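Local atomic coordinates of acetylserotonin O-methyltransferase (Homo sapiens, PDB entry 4A6D), a protein that catalyses the last step of melatonin synthesis, transferring a methyl group from S-adenosylmethionine to N-acetylserotonin. Residues A[115-120]-A[303-308]; A[184-189]-A[248-253]. All blocks are in the same frame, centred on the assembly; numbering follows the deposited sequence.

Interaction 1: residues A[115-120]-A[303-308]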
# COMPACT_ATOMS: atom_id res chain seq x y z
N ARG A 115 -8.19 -4.39 2.73
CA ARG A 115 -9.48 -3.84 3.14
C ARG A 115 -9.40 -3.44 4.63
O ARG A 115 -9.53 -2.25 4.93
CB ARG A 115 -10.61 -4.86 2.91
CG ARG A 115 -11.28 -4.70 1.55
CD ARG A 115 -12.78 -4.99 1.57
NE ARG A 115 -13.57 -4.12 2.47
CZ ARG A 115 -13.94 -2.87 2.20
NH1 ARG A 115 -13.58 -2.29 1.06
NH2 ARG A 115 -14.66 -2.18 3.08
N CYS A 116 -9.06 -4.40 5.52
CA CYS A 116 -8.88 -4.21 6.97
C CYS A 116 -7.98 -3.00 7.29
O CYS A 116 -8.35 -2.14 8.09
CB CYS A 116 -8.36 -5.50 7.62
SG CYS A 116 -9.65 -6.70 8.02
N TRP A 117 -6.83 -2.91 6.60
CA TRP A 117 -5.85 -1.85 6.79
C TRP A 117 -6.33 -0.41 6.51
O TRP A 117 -5.73 0.53 7.01
CB TRP A 117 -4.51 -2.20 6.14
CG TRP A 117 -3.63 -3.05 7.01
CD1 TRP A 117 -3.80 -4.37 7.32
CD2 TRP A 117 -2.47 -2.61 7.73
NE1 TRP A 117 -2.75 -4.81 8.09
CE2 TRP A 117 -1.94 -3.74 8.40
CE3 TRP A 117 -1.82 -1.37 7.86
CZ2 TRP A 117 -0.79 -3.67 9.18
CZ3 TRP A 117 -0.67 -1.30 8.64
CH2 TRP A 117 -0.17 -2.44 9.30
N GLY A 118 -7.44 -0.27 5.80
CA GLY A 118 -8.06 1.04 5.59
C GLY A 118 -8.60 1.58 6.91
O GLY A 118 -8.67 2.79 7.12
N HIS A 119 -8.94 0.67 7.82
CA HIS A 119 -9.44 0.98 9.16
C HIS A 119 -8.31 0.96 10.22
O HIS A 119 -8.60 0.79 11.40
CB HIS A 119 -10.58 0.01 9.55
CG HIS A 119 -11.69 -0.03 8.56
ND1 HIS A 119 -12.66 0.94 8.53
CD2 HIS A 119 -11.92 -0.92 7.56
CE1 HIS A 119 -13.46 0.62 7.52
NE2 HIS A 119 -13.06 -0.49 6.91
N LEU A 120 -7.03 1.20 9.80
CA LEU A 120 -5.85 1.19 10.68
C LEU A 120 -5.95 2.19 11.83
O LEU A 120 -5.66 1.82 12.98
CB LEU A 120 -4.51 1.38 9.92
CG LEU A 120 -3.25 1.41 10.80
CD1 LEU A 120 -3.06 0.09 11.55
CD2 LEU A 120 -2.04 1.70 10.01
N MET A 303 -1.66 -7.96 13.25
CA MET A 303 -2.34 -8.80 14.24
C MET A 303 -3.33 -7.94 15.04
O MET A 303 -4.38 -8.43 15.42
CB MET A 303 -1.35 -9.54 15.17
CG MET A 303 -0.49 -10.60 14.48
SD MET A 303 -1.38 -12.04 13.82
CE MET A 303 -1.52 -11.58 12.11
N LEU A 304 -2.98 -6.68 15.29
CA LEU A 304 -3.85 -5.74 16.00
C LEU A 304 -5.09 -5.46 15.12
O LEU A 304 -6.21 -5.54 15.61
CB LEU A 304 -3.11 -4.43 16.35
CG LEU A 304 -4.00 -3.29 16.90
CD1 LEU A 304 -4.58 -3.65 18.29
CD2 LEU A 304 -3.25 -2.00 16.98
N VAL A 305 -4.86 -5.19 13.83
CA VAL A 305 -5.89 -4.90 12.83
C VAL A 305 -6.79 -6.12 12.55
O VAL A 305 -7.99 -5.95 12.37
CB VAL A 305 -5.21 -4.35 11.53
CG1 VAL A 305 -6.17 -4.31 10.35
CG2 VAL A 305 -4.62 -2.97 11.77
N GLN A 306 -6.22 -7.33 12.55
CA GLN A 306 -6.97 -8.54 12.19
C GLN A 306 -7.31 -9.55 13.32
O GLN A 306 -8.49 -9.83 13.51
CB GLN A 306 -6.31 -9.23 10.99
CG GLN A 306 -6.70 -8.59 9.66
CD GLN A 306 -6.17 -9.36 8.49
OE1 GLN A 306 -6.73 -10.36 8.03
NE2 GLN A 306 -5.07 -8.89 7.96
N THR A 307 -6.32 -10.12 14.01
CA THR A 307 -6.53 -11.09 15.06
C THR A 307 -6.77 -10.43 16.44
O THR A 307 -7.26 -9.30 16.53
CB THR A 307 -5.36 -12.05 15.11
OG1 THR A 307 -4.23 -11.36 15.64
CG2 THR A 307 -5.04 -12.70 13.75
N GLU A 308 -6.42 -11.16 17.53
CA GLU A 308 -6.52 -10.74 18.93
C GLU A 308 -5.12 -10.69 19.55
O GLU A 308 -4.98 -10.33 20.72
CB GLU A 308 -7.37 -11.73 19.72
CG GLU A 308 -8.87 -11.55 19.55
CD GLU A 308 -9.72 -12.67 20.13
OE1 GLU A 308 -9.17 -13.57 20.80
OE2 GLU A 308 -10.96 -12.64 19.91
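Leu120 and Val305 have the nearest pair of CA atoms, 6.5 Å apart, where a type I turn from Trp117 to Leu120 passes the last turn of helix 294-305. Val305 carries the contact, and its two methyls are used separately. CG1 is anti to the backbone N (chi1 168°), and this turns it to the Trp117 indole. There it lies over one face of the five-membered ring, 4.2 Å from the centroid and 26° off the ring normal, a CH-pi contact. The same methyl meets Cys116 CB, with 3.7 Å between Val305 CG1 and Cys116 CB. The other methyl, Val305 CG2, points to Leu120 and comes within 3.4 Å of its CD1; the two side chains cross at about a right angle. Leu120 CD1 also lies above the Trp117 ring plane, toward the rim. Beside this group, Cys116 SG rests on the aliphatic part of Gln306, 3.9 Å from Gln306 CG. The polar ends turn elsewhere: Trp117 NE1 and Gln306 NE2 both donate to Asn302 OD1. Gln306 and Asn302 are both substrate-binding residues. In the second subunit, Phe19 meets Trp117 edge-to-face. No hydrogen bond joins the two segments directly. The contact therefore depends on apolar packing, while the shared acceptor Asn302 OD1 ties the indole N-H and the Gln306 amide to one residue of the substrate site.

Interaction 2: residues A[184-189]-A[248-253]. With SAM (S-adenosylmethionine), chain D.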
# COMPACT_ATOMS: atom_id res chain seq x y z
N CYS A 184 2.83 -33.65 16.58
CA CYS A 184 1.48 -33.12 16.36
C CYS A 184 1.56 -31.64 15.98
O CYS A 184 2.13 -30.84 16.73
CB CYS A 184 0.55 -33.35 17.55
SG CYS A 184 -1.10 -32.63 17.34
N ASP A 185 1.03 -31.30 14.79
CA ASP A 185 0.98 -29.90 14.32
C ASP A 185 -0.37 -29.33 14.73
O ASP A 185 -1.39 -29.66 14.12
CB ASP A 185 1.21 -29.77 12.81
CG ASP A 185 1.56 -28.36 12.36
OD1 ASP A 185 1.57 -27.44 13.22
OD2 ASP A 185 1.78 -28.15 11.14
N LEU A 186 -0.37 -28.57 15.84
CA LEU A 186 -1.59 -27.98 16.40
C LEU A 186 -1.96 -26.77 15.62
O LEU A 186 -1.21 -25.79 15.64
CB LEU A 186 -1.38 -27.61 17.87
CG LEU A 186 -1.23 -28.76 18.84
CD1 LEU A 186 -0.63 -28.28 20.11
CD2 LEU A 186 -2.56 -29.41 19.12
N GLY A 187 -3.07 -26.84 14.90
CA GLY A 187 -3.50 -25.76 14.03
C GLY A 187 -2.70 -25.88 12.75
O GLY A 187 -2.30 -24.88 12.17
N GLY A 188 -2.44 -27.12 12.34
CA GLY A 188 -1.62 -27.45 11.18
C GLY A 188 -2.18 -27.11 9.81
O GLY A 188 -1.46 -27.24 8.82
N GLY A 189 -3.45 -26.70 9.76
CA GLY A 189 -4.13 -26.31 8.52
C GLY A 189 -4.18 -27.40 7.47
O GLY A 189 -4.58 -28.53 7.76
N TYR A 248 4.83 -31.13 20.17
CA TYR A 248 3.69 -30.32 19.72
C TYR A 248 4.26 -29.10 18.98
O TYR A 248 5.13 -28.42 19.52
CB TYR A 248 2.77 -29.94 20.88
CG TYR A 248 2.04 -31.16 21.44
CD1 TYR A 248 0.84 -31.60 20.87
CD2 TYR A 248 2.61 -31.93 22.45
CE1 TYR A 248 0.21 -32.75 21.32
CE2 TYR A 248 1.98 -33.10 22.91
CZ TYR A 248 0.79 -33.50 22.34
OH TYR A 248 0.12 -34.60 22.81
N ILE A 249 3.82 -28.87 17.73
CA ILE A 249 4.29 -27.74 16.90
C ILE A 249 3.22 -26.65 16.87
O ILE A 249 2.07 -26.95 16.55
CB ILE A 249 4.69 -28.18 15.46
CG1 ILE A 249 5.67 -29.39 15.48
CG2 ILE A 249 5.22 -26.98 14.63
CD1 ILE A 249 6.03 -30.02 14.08
N LEU A 250 3.58 -25.41 17.20
CA LEU A 250 2.64 -24.28 17.13
C LEU A 250 3.20 -23.24 16.15
O LEU A 250 4.03 -22.40 16.54
CB LEU A 250 2.35 -23.64 18.50
CG LEU A 250 1.45 -24.36 19.50
CD1 LEU A 250 1.45 -23.63 20.82
CD2 LEU A 250 0.02 -24.42 19.03
N ALA A 251 2.85 -23.37 14.85
CA ALA A 251 3.33 -22.44 13.80
C ALA A 251 2.21 -21.44 13.51
O ALA A 251 1.11 -21.84 13.12
CB ALA A 251 3.71 -23.19 12.53
N ARG A 252 2.48 -20.16 13.80
CA ARG A 252 1.55 -19.04 13.62
C ARG A 252 0.22 -19.26 14.35
O ARG A 252 -0.85 -18.94 13.83
CB ARG A 252 1.35 -18.69 12.14
CG ARG A 252 2.58 -18.09 11.46
CD ARG A 252 2.72 -18.75 10.12
NE ARG A 252 2.47 -17.83 9.02
CZ ARG A 252 2.13 -18.19 7.79
NH1 ARG A 252 1.91 -19.47 7.50
NH2 ARG A 252 1.98 -17.28 6.83
N VAL A 253 0.29 -19.81 15.55
CA VAL A 253 -0.91 -20.01 16.33
C VAL A 253 -0.88 -18.96 17.43
O VAL A 253 -1.80 -18.18 17.52
CB VAL A 253 -1.03 -21.47 16.87
CG1 VAL A 253 -2.13 -21.58 17.92
CG2 VAL A 253 -1.25 -22.46 15.73
N SAM D . 0.03 -23.62 11.26
CA SAM D . -0.43 -23.13 9.94
C SAM D . 0.56 -22.27 9.12
O SAM D . 1.39 -21.63 9.73
OXT SAM D . 0.55 -22.20 7.85
CB SAM D . -1.75 -22.44 10.17
CG SAM D . -1.64 -21.12 10.94
SD SAM D . -3.30 -20.37 11.03
CE SAM D . -2.89 -18.73 11.46
C5' SAM D . -3.90 -20.84 12.68
C4' SAM D . -4.50 -22.25 12.51
O4' SAM D . -5.06 -22.56 13.77
C3' SAM D . -5.67 -22.29 11.45
O3' SAM D . -5.48 -23.36 10.51
C2' SAM D . -6.93 -22.44 12.36
O2' SAM D . -8.06 -23.12 11.82
C1' SAM D . -6.34 -23.20 13.56
N9 SAM D . -7.16 -23.07 14.78
C8 SAM D . -7.70 -21.89 15.30
N7 SAM D . -8.35 -22.15 16.39
C5 SAM D . -8.34 -23.52 16.63
C6 SAM D . -8.88 -24.38 17.60
N6 SAM D . -9.56 -23.85 18.64
N1 SAM D . -8.62 -25.74 17.53
C2 SAM D . -7.95 -26.27 16.49
N3 SAM D . -7.44 -25.46 15.54
C4 SAM D . -7.55 -24.12 15.59
O HOH W 1 0.85 -24.98 14.01
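The Leu186 and Tyr248 side chains both start beside their backbone N, with CG anti to the carbonyl carbon (chi1 -69° and -68°), and they meet on one face of the sheet. Leu186 CD1 lies 3.7 Å from Tyr248 CD1, and Cys184 CB also packs on this ring obliquely. Leu250 CD2 adds to the cluster by touching Leu186 CB. Beneath, the strands run parallel. Ile249 N donates to Cys184 O at 2.8 Å, nearly straight at 170°, and Leu186 N donates to Ile249 O. Past these bonds the strands part, and a water sits in the fork. It is hydrogen-bonded to Asp185 OD1 and Leu186 O and accepts from Ala251 N, each 2.7 Å from the water oxygen. Farther on, the amino N of S-adenosylmethionine donates to Gly187 O and Ala251 O, each 2.8 Å from that N. Arg252 bends at chi2 and chi3, and its NH1 donates to the ligand carboxylate atom O at 3.1 Å. NH1 also reaches Leu160 O. A leucine at Arg252 would probably leave the ligand carboxylate without this charged partner and remove the hydrogen bond to Leu160 O. At Gly187, with positive phi, a CB would clash with ligand O4' and crowd Val253 CG2. Two neighbouring parallel strands that hold the cofactor at their C-terminal ends, one running into a glycine-rich turn, are characteristic of the Rossmann-like class I methyltransferase fold.

In the fold
Interaction 2 is nested in the chain between the two segments of interaction 1. The order is 115-120, 184-189, 248-253, 303-308. The centres lie 23 Å apart, and the nearest atoms about 7 Å, without touching. Interaction 2 joins neighbouring strands 182-186 and 247-251 in the middle of the mixed seven-stranded sheet. Interaction 1 instead packs the C-terminal part of helix 103-117 and the turn at Trp117-Leu120 on helix 294-305, beside the second subunit. The two contacts serve different parts of one active site. One holds S-adenosylmethionine, and the other holds Gln306 of the substrate site, whose side chain is about 10 Å from the cofactor. Substrate site, cofactor site and dimer interface are thus close neighbours.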